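Local coordinates for protein alpha-galactosidase (Lactobacillus brevis, PDB 3MI6) that probably hydrolyses terminal, non-reducing alpha-D-galactose residues from alpha-D-galactosides, as a member of glycosyl hydrolase family 36, at residues T551-R556 with G594-F599; E555-Q560 with N650-Q655. All coordinates share one frame; numbering follows the deposited sequence.

Contact 1 (T551-R556 with G594-F599); sequences TDAAER and GAVAFF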
ATOM      1  N   THR D 551      10.703   8.867 -30.543  1.00 37.73           N
ATOM      2  CA  THR D 551      11.083  10.278 -30.463  1.00 36.25           C
ATOM      3  C   THR D 551       9.883  11.188 -30.176  1.00 38.43           C
ATOM      4  O   THR D 551       9.950  12.410 -30.408  1.00 35.92           O
ATOM      5  CB  THR D 551      11.751  10.757 -31.774  1.00 37.57           C
ATOM      6  OG1 THR D 551      10.817  10.653 -32.857  1.00 38.27           O
ATOM      7  CG2 THR D 551      12.955   9.914 -32.086  1.00 37.25           C
ATOM      8  N   ASP D 552       8.781  10.598 -29.703  1.00 36.42           N
ATOM      9  CA  ASP D 552       7.677  11.398 -29.187  1.00 35.64           C
ATOM     10  C   ASP D 552       8.057  12.119 -27.882  1.00 34.48           C
ATOM     11  O   ASP D 552       8.680  11.516 -26.999  1.00 33.37           O
ATOM     12  CB  ASP D 552       6.449  10.541 -28.924  1.00 35.69           C
ATOM     13  CG  ASP D 552       5.322  11.345 -28.282  1.00 35.26           C
ATOM     14  OD1 ASP D 552       4.707  12.166 -28.987  1.00 35.24           O
ATOM     15  OD2 ASP D 552       5.070  11.181 -27.070  1.00 35.09           O
ATOM     16  N   ALA D 553       7.661  13.389 -27.753  1.00 33.87           N
ATOM     17  CA  ALA D 553       7.969  14.178 -26.552  1.00 34.21           C
ATOM     18  C   ALA D 553       7.467  13.536 -25.246  1.00 32.89           C
ATOM     19  O   ALA D 553       8.236  13.345 -24.302  1.00 32.95           O
ATOM     20  CB  ALA D 553       7.441  15.596 -26.684  1.00 29.43           C
ATOM     21  N   ALA D 554       6.187  13.198 -25.199  1.00 30.43           N
ATOM     22  CA  ALA D 554       5.611  12.595 -24.007  1.00 29.77           C
ATOM     23  C   ALA D 554       6.277  11.278 -23.625  1.00 32.23           C
ATOM     24  O   ALA D 554       6.597  11.067 -22.473  1.00 32.64           O
ATOM     25  CB  ALA D 554       4.116  12.397 -24.190  1.00 33.39           C
ATOM     26  N   GLU D 555       6.487  10.386 -24.585  1.00 32.97           N
ATOM     27  CA  GLU D 555       7.114   9.105 -24.298  1.00 30.69           C
ATOM     28  C   GLU D 555       8.568   9.264 -23.836  1.00 31.88           C
ATOM     29  O   GLU D 555       9.041   8.524 -22.963  1.00 30.04           O
ATOM     30  CB  GLU D 555       7.066   8.203 -25.530  1.00 31.82           C
ATOM     31  CG  GLU D 555       5.673   7.922 -26.053  1.00 35.19           C
ATOM     32  CD  GLU D 555       4.801   7.148 -25.065  1.00 37.05           C
ATOM     33  OE1 GLU D 555       5.335   6.359 -24.249  1.00 34.55           O
ATOM     34  OE2 GLU D 555       3.563   7.317 -25.128  1.00 40.91           O
ATOM     35  N   ARG D 556       9.286  10.209 -24.441  1.00 31.54           N
ATOM     36  CA  ARG D 556      10.687  10.417 -24.101  1.00 30.63           C
ATOM     37  C   ARG D 556      10.827  10.867 -22.640  1.00 30.81           C
ATOM     38  O   ARG D 556      11.709  10.402 -21.920  1.00 31.49           O
ATOM     39  CB  ARG D 556      11.361  11.411 -25.057  1.00 28.71           C
ATOM     40  CG  ARG D 556      11.711  10.859 -26.422  1.00 30.91           C
ATOM     41  CD  ARG D 556      12.724   9.709 -26.355  1.00 31.32           C
ATOM     42  NE  ARG D 556      14.112  10.157 -26.380  1.00 32.06           N
ATOM     43  CZ  ARG D 556      15.007   9.797 -27.292  1.00 32.79           C
ATOM     44  NH1 ARG D 556      14.680   8.980 -28.270  1.00 36.40           N
ATOM     45  NH2 ARG D 556      16.240  10.253 -27.227  1.00 34.15           N
ATOM     46  N   GLY D 594      11.085  20.224 -28.572  1.00 31.77           N
ATOM     47  CA  GLY D 594      12.357  20.886 -28.372  1.00 30.89           C
ATOM     48  C   GLY D 594      12.836  20.772 -26.937  1.00 32.93           C
ATOM     49  O   GLY D 594      14.002  20.432 -26.701  1.00 30.84           O
ATOM     50  N   ALA D 595      11.927  21.030 -25.987  1.00 32.13           N
ATOM     51  CA  ALA D 595      12.269  21.176 -24.567  1.00 30.45           C
ATOM     52  C   ALA D 595      12.597  19.873 -23.835  1.00 29.27           C
ATOM     53  O   ALA D 595      13.336  19.879 -22.868  1.00 29.99           O
ATOM     54  CB  ALA D 595      11.170  21.948 -23.828  1.00 29.80           C
ATOM     55  N   VAL D 596      12.033  18.763 -24.286  1.00 31.85           N
ATOM     56  CA  VAL D 596      12.453  17.444 -23.810  1.00 31.40           C
ATOM     57  C   VAL D 596      13.813  17.046 -24.417  1.00 30.33           C
ATOM     58  O   VAL D 596      14.590  16.349 -23.796  1.00 31.74           O
ATOM     59  CB  VAL D 596      11.398  16.355 -24.158  1.00 31.91           C
ATOM     60  CG1 VAL D 596      11.825  15.003 -23.651  1.00 28.39           C
ATOM     61  CG2 VAL D 596      10.037  16.712 -23.574  1.00 30.88           C
ATOM     62  N   ALA D 597      14.120  17.511 -25.619  1.00 30.98           N
ATOM     63  CA  ALA D 597      15.368  17.116 -26.274  1.00 31.19           C
ATOM     64  C   ALA D 597      16.597  17.923 -25.835  1.00 31.99           C
ATOM     65  O   ALA D 597      17.730  17.478 -26.022  1.00 32.13           O
ATOM     66  CB  ALA D 597      15.223  17.119 -27.803  1.00 28.92           C
ATOM     67  N   PHE D 598      16.394  19.098 -25.253  1.00 30.11           N
ATOM     68  CA  PHE D 598      17.537  19.849 -24.743  1.00 30.21           C
ATOM     69  C   PHE D 598      18.274  19.059 -23.674  1.00 33.79           C
ATOM     70  O   PHE D 598      19.482  19.184 -23.549  1.00 36.55           O
ATOM     71  CB  PHE D 598      17.137  21.185 -24.132  1.00 29.28           C
ATOM     72  CG  PHE D 598      16.494  22.127 -25.090  1.00 31.54           C
ATOM     73  CD1 PHE D 598      16.829  22.113 -26.426  1.00 30.63           C
ATOM     74  CD2 PHE D 598      15.556  23.043 -24.642  1.00 31.06           C
ATOM     75  CE1 PHE D 598      16.234  22.983 -27.294  1.00 32.01           C
ATOM     76  CE2 PHE D 598      14.964  23.923 -25.509  1.00 30.39           C
ATOM     77  CZ  PHE D 598      15.298  23.895 -26.832  1.00 33.44           C
ATOM     78  N   PHE D 599      17.560  18.256 -22.890  1.00 33.35           N
ATOM     79  CA  PHE D 599      18.199  17.563 -21.772  1.00 31.81           C
ATOM     80  C   PHE D 599      18.886  16.264 -22.211  1.00 33.52           C
ATOM     81  O   PHE D 599      18.609  15.158 -21.728  1.00 36.09           O
ATOM     82  CB  PHE D 599      17.216  17.379 -20.618  1.00 31.66           C
ATOM     83  CG  PHE D 599      16.784  18.679 -20.011  1.00 30.91           C
ATOM     84  CD1 PHE D 599      15.819  19.461 -20.633  1.00 30.61           C
ATOM     85  CD2 PHE D 599      17.370  19.143 -18.836  1.00 29.19           C
ATOM     86  CE1 PHE D 599      15.418  20.659 -20.086  1.00 30.87           C
ATOM     87  CE2 PHE D 599      16.979  20.335 -18.277  1.00 28.05           C
ATOM     88  CZ  PHE D 599      16.001  21.102 -18.898  1.00 31.80           C
TER
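Val-596 makes the apolar part of this contact by setting its two methyls against the first turn of the opposite helix. CG1, anti to the backbone N (chi1 -179°), lies 3.9 Å from Arg-556 CB. CG2 packs on Ala-553 CB at 4.2 Å. The carbonyl O of Ala-553 lies near both methyls, 3.9 Å from Val-596 CG2. Ala-553 and Val-596 are also where the backbones come nearest, with 6.2 Å between their CA atoms. No hydrogen bond crosses between 551-556 and 594-599, and the interface is small, 112 Å² over both sides.

Polar interactions instead fix the helix start. Asp-552 is its N-cap: OD2 accepts from Glu-555 N at 3.0 Å, on the anti side of the carboxylate and 19° out of its plane. The same oxygen forms a salt bridge with Arg-586. Arg-556 offers only its CB to Val-596; its chain then bends at chi2 and chi3, NH1 donates a hydrogen bond to the carbonyl O of Asp-550, and the side chain makes a cation-pi contact with Trp-546.

Within the beta/alpha barrel, the contact joins the N-terminal end of helix 553-566 to the C-terminal end of helix 590-597, with Ala-574 of barrel strand 572-576 touching both Arg-556 and Ala-597.

Contact 2 (E555-Q560 with N650-Q655); sequences ERLLIQ and NVTSWQ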
ATOM      1  N   GLU D 555       6.487  10.386 -24.585  1.00 32.97           N
ATOM      2  CA  GLU D 555       7.114   9.105 -24.298  1.00 30.69           C
ATOM      3  C   GLU D 555       8.568   9.264 -23.836  1.00 31.88           C
ATOM      4  O   GLU D 555       9.041   8.524 -22.963  1.00 30.04           O
ATOM      5  CB  GLU D 555       7.066   8.203 -25.530  1.00 31.82           C
ATOM      6  CG  GLU D 555       5.673   7.922 -26.053  1.00 35.19           C
ATOM      7  CD  GLU D 555       4.801   7.148 -25.065  1.00 37.05           C
ATOM      8  OE1 GLU D 555       5.335   6.359 -24.249  1.00 34.55           O
ATOM      9  OE2 GLU D 555       3.563   7.317 -25.128  1.00 40.91           O
ATOM     10  N   ARG D 556       9.286  10.209 -24.441  1.00 31.54           N
ATOM     11  CA  ARG D 556      10.687  10.417 -24.101  1.00 30.63           C
ATOM     12  C   ARG D 556      10.827  10.867 -22.640  1.00 30.81           C
ATOM     13  O   ARG D 556      11.709  10.402 -21.920  1.00 31.49           O
ATOM     14  CB  ARG D 556      11.361  11.411 -25.057  1.00 28.71           C
ATOM     15  CG  ARG D 556      11.711  10.859 -26.422  1.00 30.91           C
ATOM     16  CD  ARG D 556      12.724   9.709 -26.355  1.00 31.32           C
ATOM     17  NE  ARG D 556      14.112  10.157 -26.380  1.00 32.06           N
ATOM     18  CZ  ARG D 556      15.007   9.797 -27.292  1.00 32.79           C
ATOM     19  NH1 ARG D 556      14.680   8.980 -28.270  1.00 36.40           N
ATOM     20  NH2 ARG D 556      16.240  10.253 -27.227  1.00 34.15           N
ATOM     21  N   LEU D 557       9.961  11.767 -22.203  1.00 28.32           N
ATOM     22  CA  LEU D 557       9.915  12.117 -20.799  1.00 28.68           C
ATOM     23  C   LEU D 557      10.109  10.861 -19.955  1.00 30.59           C
ATOM     24  O   LEU D 557      11.043  10.775 -19.151  1.00 30.95           O
ATOM     25  CB  LEU D 557       8.570  12.749 -20.464  1.00 31.75           C
ATOM     26  CG  LEU D 557       8.465  14.241 -20.143  1.00 32.60           C
ATOM     27  CD1 LEU D 557       9.761  14.988 -20.449  1.00 30.14           C
ATOM     28  CD2 LEU D 557       7.256  14.855 -20.872  1.00 31.56           C
ATOM     29  N   LEU D 558       9.240   9.872 -20.133  1.00 28.61           N
ATOM     30  CA  LEU D 558       9.379   8.659 -19.340  1.00 26.13           C
ATOM     31  C   LEU D 558      10.727   7.974 -19.576  1.00 28.08           C
ATOM     32  O   LEU D 558      11.423   7.641 -18.619  1.00 29.39           O
ATOM     33  CB  LEU D 558       8.200   7.719 -19.560  1.00 26.81           C
ATOM     34  CG  LEU D 558       6.901   8.064 -18.817  1.00 25.51           C
ATOM     35  CD1 LEU D 558       6.405   9.451 -19.161  1.00 27.30           C
ATOM     36  CD2 LEU D 558       5.831   7.061 -19.104  1.00 26.01           C
ATOM     37  N   ILE D 559      11.117   7.804 -20.840  1.00 30.84           N
ATOM     38  CA  ILE D 559      12.337   7.073 -21.183  1.00 28.74           C
ATOM     39  C   ILE D 559      13.599   7.747 -20.639  1.00 29.12           C
ATOM     40  O   ILE D 559      14.474   7.088 -20.074  1.00 28.33           O
ATOM     41  CB  ILE D 559      12.459   6.847 -22.697  1.00 27.56           C
ATOM     42  CG1 ILE D 559      11.301   5.976 -23.185  1.00 29.83           C
ATOM     43  CG2 ILE D 559      13.743   6.129 -23.006  1.00 27.75           C
ATOM     44  CD1 ILE D 559      11.127   5.889 -24.686  1.00 26.32           C
ATOM     45  N   GLN D 560      13.678   9.065 -20.789  1.00 28.29           N
ATOM     46  CA  GLN D 560      14.816   9.831 -20.281  1.00 28.69           C
ATOM     47  C   GLN D 560      14.861   9.909 -18.742  1.00 29.95           C
ATOM     48  O   GLN D 560      15.922   9.748 -18.117  1.00 27.80           O
ATOM     49  CB  GLN D 560      14.856  11.211 -20.928  1.00 25.21           C
ATOM     50  CG  GLN D 560      15.100  11.121 -22.432  1.00 29.08           C
ATOM     51  CD  GLN D 560      15.060  12.474 -23.139  1.00 31.05           C
ATOM     52  OE1 GLN D 560      14.722  12.561 -24.326  1.00 31.09           O
ATOM     53  NE2 GLN D 560      15.411  13.534 -22.414  1.00 29.06           N
ATOM     54  N   ASN D 650       1.398  12.672 -13.941  1.00 37.04           N
ATOM     55  CA  ASN D 650       0.976  13.701 -14.880  1.00 35.83           C
ATOM     56  C   ASN D 650       2.061  14.763 -15.076  1.00 35.11           C
ATOM     57  O   ASN D 650       2.188  15.360 -16.154  1.00 33.94           O
ATOM     58  CB  ASN D 650      -0.334  14.340 -14.427  1.00 36.30           C
ATOM     59  CG  ASN D 650      -1.067  15.035 -15.562  1.00 38.32           C
ATOM     60  OD1 ASN D 650      -1.538  16.169 -15.409  1.00 40.52           O
ATOM     61  ND2 ASN D 650      -1.176  14.359 -16.705  1.00 35.51           N
ATOM     62  N   VAL D 651       2.869  14.972 -14.045  1.00 34.86           N
ATOM     63  CA  VAL D 651       3.896  16.004 -14.108  1.00 33.95           C
ATOM     64  C   VAL D 651       5.309  15.427 -13.973  1.00 32.42           C
ATOM     65  O   VAL D 651       5.599  14.713 -13.007  1.00 32.58           O
ATOM     66  CB  VAL D 651       3.646  17.100 -13.033  1.00 29.46           C
ATOM     67  CG1 VAL D 651       4.693  18.185 -13.126  1.00 24.77           C
ATOM     68  CG2 VAL D 651       2.263  17.672 -13.215  1.00 30.03           C
ATOM     69  N   THR D 652       6.169  15.732 -14.949  1.00 27.97           N
ATOM     70  CA  THR D 652       7.578  15.353 -14.901  1.00 28.39           C
ATOM     71  C   THR D 652       8.385  16.619 -14.867  1.00 28.95           C
ATOM     72  O   THR D 652       8.126  17.520 -15.650  1.00 29.30           O
ATOM     73  CB  THR D 652       8.019  14.587 -16.176  1.00 31.18           C
ATOM     74  OG1 THR D 652       7.467  13.271 -16.170  1.00 33.59           O
ATOM     75  CG2 THR D 652       9.538  14.465 -16.250  1.00 28.40           C
ATOM     76  N   SER D 653       9.378  16.706 -13.989  1.00 28.30           N
ATOM     77  CA  SER D 653      10.225  17.884 -14.009  1.00 27.13           C
ATOM     78  C   SER D 653      11.641  17.592 -13.605  1.00 30.30           C
ATOM     79  O   SER D 653      11.898  16.720 -12.778  1.00 32.30           O
ATOM     80  CB  SER D 653       9.652  18.978 -13.114  1.00 29.90           C
ATOM     81  OG  SER D 653       9.795  18.638 -11.749  1.00 32.38           O
ATOM     82  N   TRP D 654      12.567  18.335 -14.195  1.00 31.07           N
ATOM     83  CA  TRP D 654      13.949  18.259 -13.765  1.00 30.47           C
ATOM     84  C   TRP D 654      14.804  19.501 -13.981  1.00 31.48           C
ATOM     85  O   TRP D 654      14.334  20.530 -14.493  1.00 30.51           O
ATOM     86  CB  TRP D 654      14.673  17.015 -14.301  1.00 31.76           C
ATOM     87  CG  TRP D 654      14.235  16.318 -15.571  1.00 33.17           C
ATOM     88  CD1 TRP D 654      13.896  14.971 -15.711  1.00 39.10           C
ATOM     89  CD2 TRP D 654      14.165  16.870 -16.874  1.00 29.76           C
ATOM     90  NE1 TRP D 654      13.611  14.667 -17.037  1.00 34.28           N
ATOM     91  CE2 TRP D 654      13.762  15.818 -17.767  1.00 33.40           C
ATOM     92  CE3 TRP D 654      14.383  18.135 -17.381  1.00 28.34           C
ATOM     93  CZ2 TRP D 654      13.590  16.021 -19.117  1.00 30.75           C
ATOM     94  CZ3 TRP D 654      14.209  18.330 -18.704  1.00 31.61           C
ATOM     95  CH2 TRP D 654      13.826  17.282 -19.572  1.00 34.40           C
ATOM     96  N   GLN D 655      16.072  19.387 -13.582  1.00 28.51           N
ATOM     97  CA  GLN D 655      16.948  20.542 -13.522  1.00 29.03           C
ATOM     98  C   GLN D 655      18.410  20.177 -13.798  1.00 30.08           C
ATOM     99  O   GLN D 655      18.910  19.175 -13.293  1.00 30.52           O
ATOM    100  CB  GLN D 655      16.832  21.167 -12.128  1.00 26.71           C
ATOM    101  CG  GLN D 655      17.227  22.627 -12.046  1.00 29.93           C
ATOM    102  CD  GLN D 655      17.130  23.190 -10.628  1.00 30.01           C
ATOM    103  OE1 GLN D 655      17.830  24.141 -10.268  1.00 28.76           O
ATOM    104  NE2 GLN D 655      16.269  22.595  -9.822  1.00 30.71           N
TER
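Leu-557 reaches from helix 553-566 to strand 651-657, touching Thr-652 with its branch point and Trp-654 with one methyl. Its CB does not point straight at the strand; the outer part of the chain makes the approach, and the nearest CA pair, Leu-557 with Thr-652, is 7.1 Å apart. CG comes next and lies 4.0 Å from Thr-652 CB. In the threonine, chi1 of -72° sets OG1 beside the backbone N and so turns the methyl CG2 anti to it, equally close to Leu-557 CG; the two side chains run alongside one another, pointing opposite ways.

This is packing between domains: the helix belongs to the catalytic beta/alpha barrel, the strand to the antiparallel sheet of the C-terminal domain. There it runs between strands 637-640 and 663-670, the backbone of Thr-652 hydrogen-bonded to that of Tyr-669.

At the tip, Leu-557 CD1 reaches the six-membered ring of Trp-654, 4.2 Å from CZ2, meeting the indole obliquely. Tyr-669 touches Leu-557 too and packs edge-to-face with the indole. Further along the helix, Gln-560 has its CB toward the strand, while its OE1 accepts from Arg-556 NE at 3.2 Å, nearly in the guanidinium plane and with an N-H...O angle of 165°.

In the fold
The helix segments of contacts 1 and 2 overlap at Glu-555 and Arg-556, and the contact centres are about 8 Å apart; contact 1 draws on Ala-553 and Arg-556 of helix 553-566, contact 2 on Leu-557. Val-596 joins them, since it touches Arg-556 in contact 1 while its CG2 packs 3.6 Å from Leu-557 CD1. Its backbone adds a polar tie: Val-596 O probably accepts a hydrogen bond from Gln-560 NE2 at 3.2 Å. Contact 1 is the one near the predicted active site: the Arg-556 side chain is about 7 Å from that of Asp-549, the predicted proton donor. Contact 2 lies away from the predicted catalytic and substrate-binding residues.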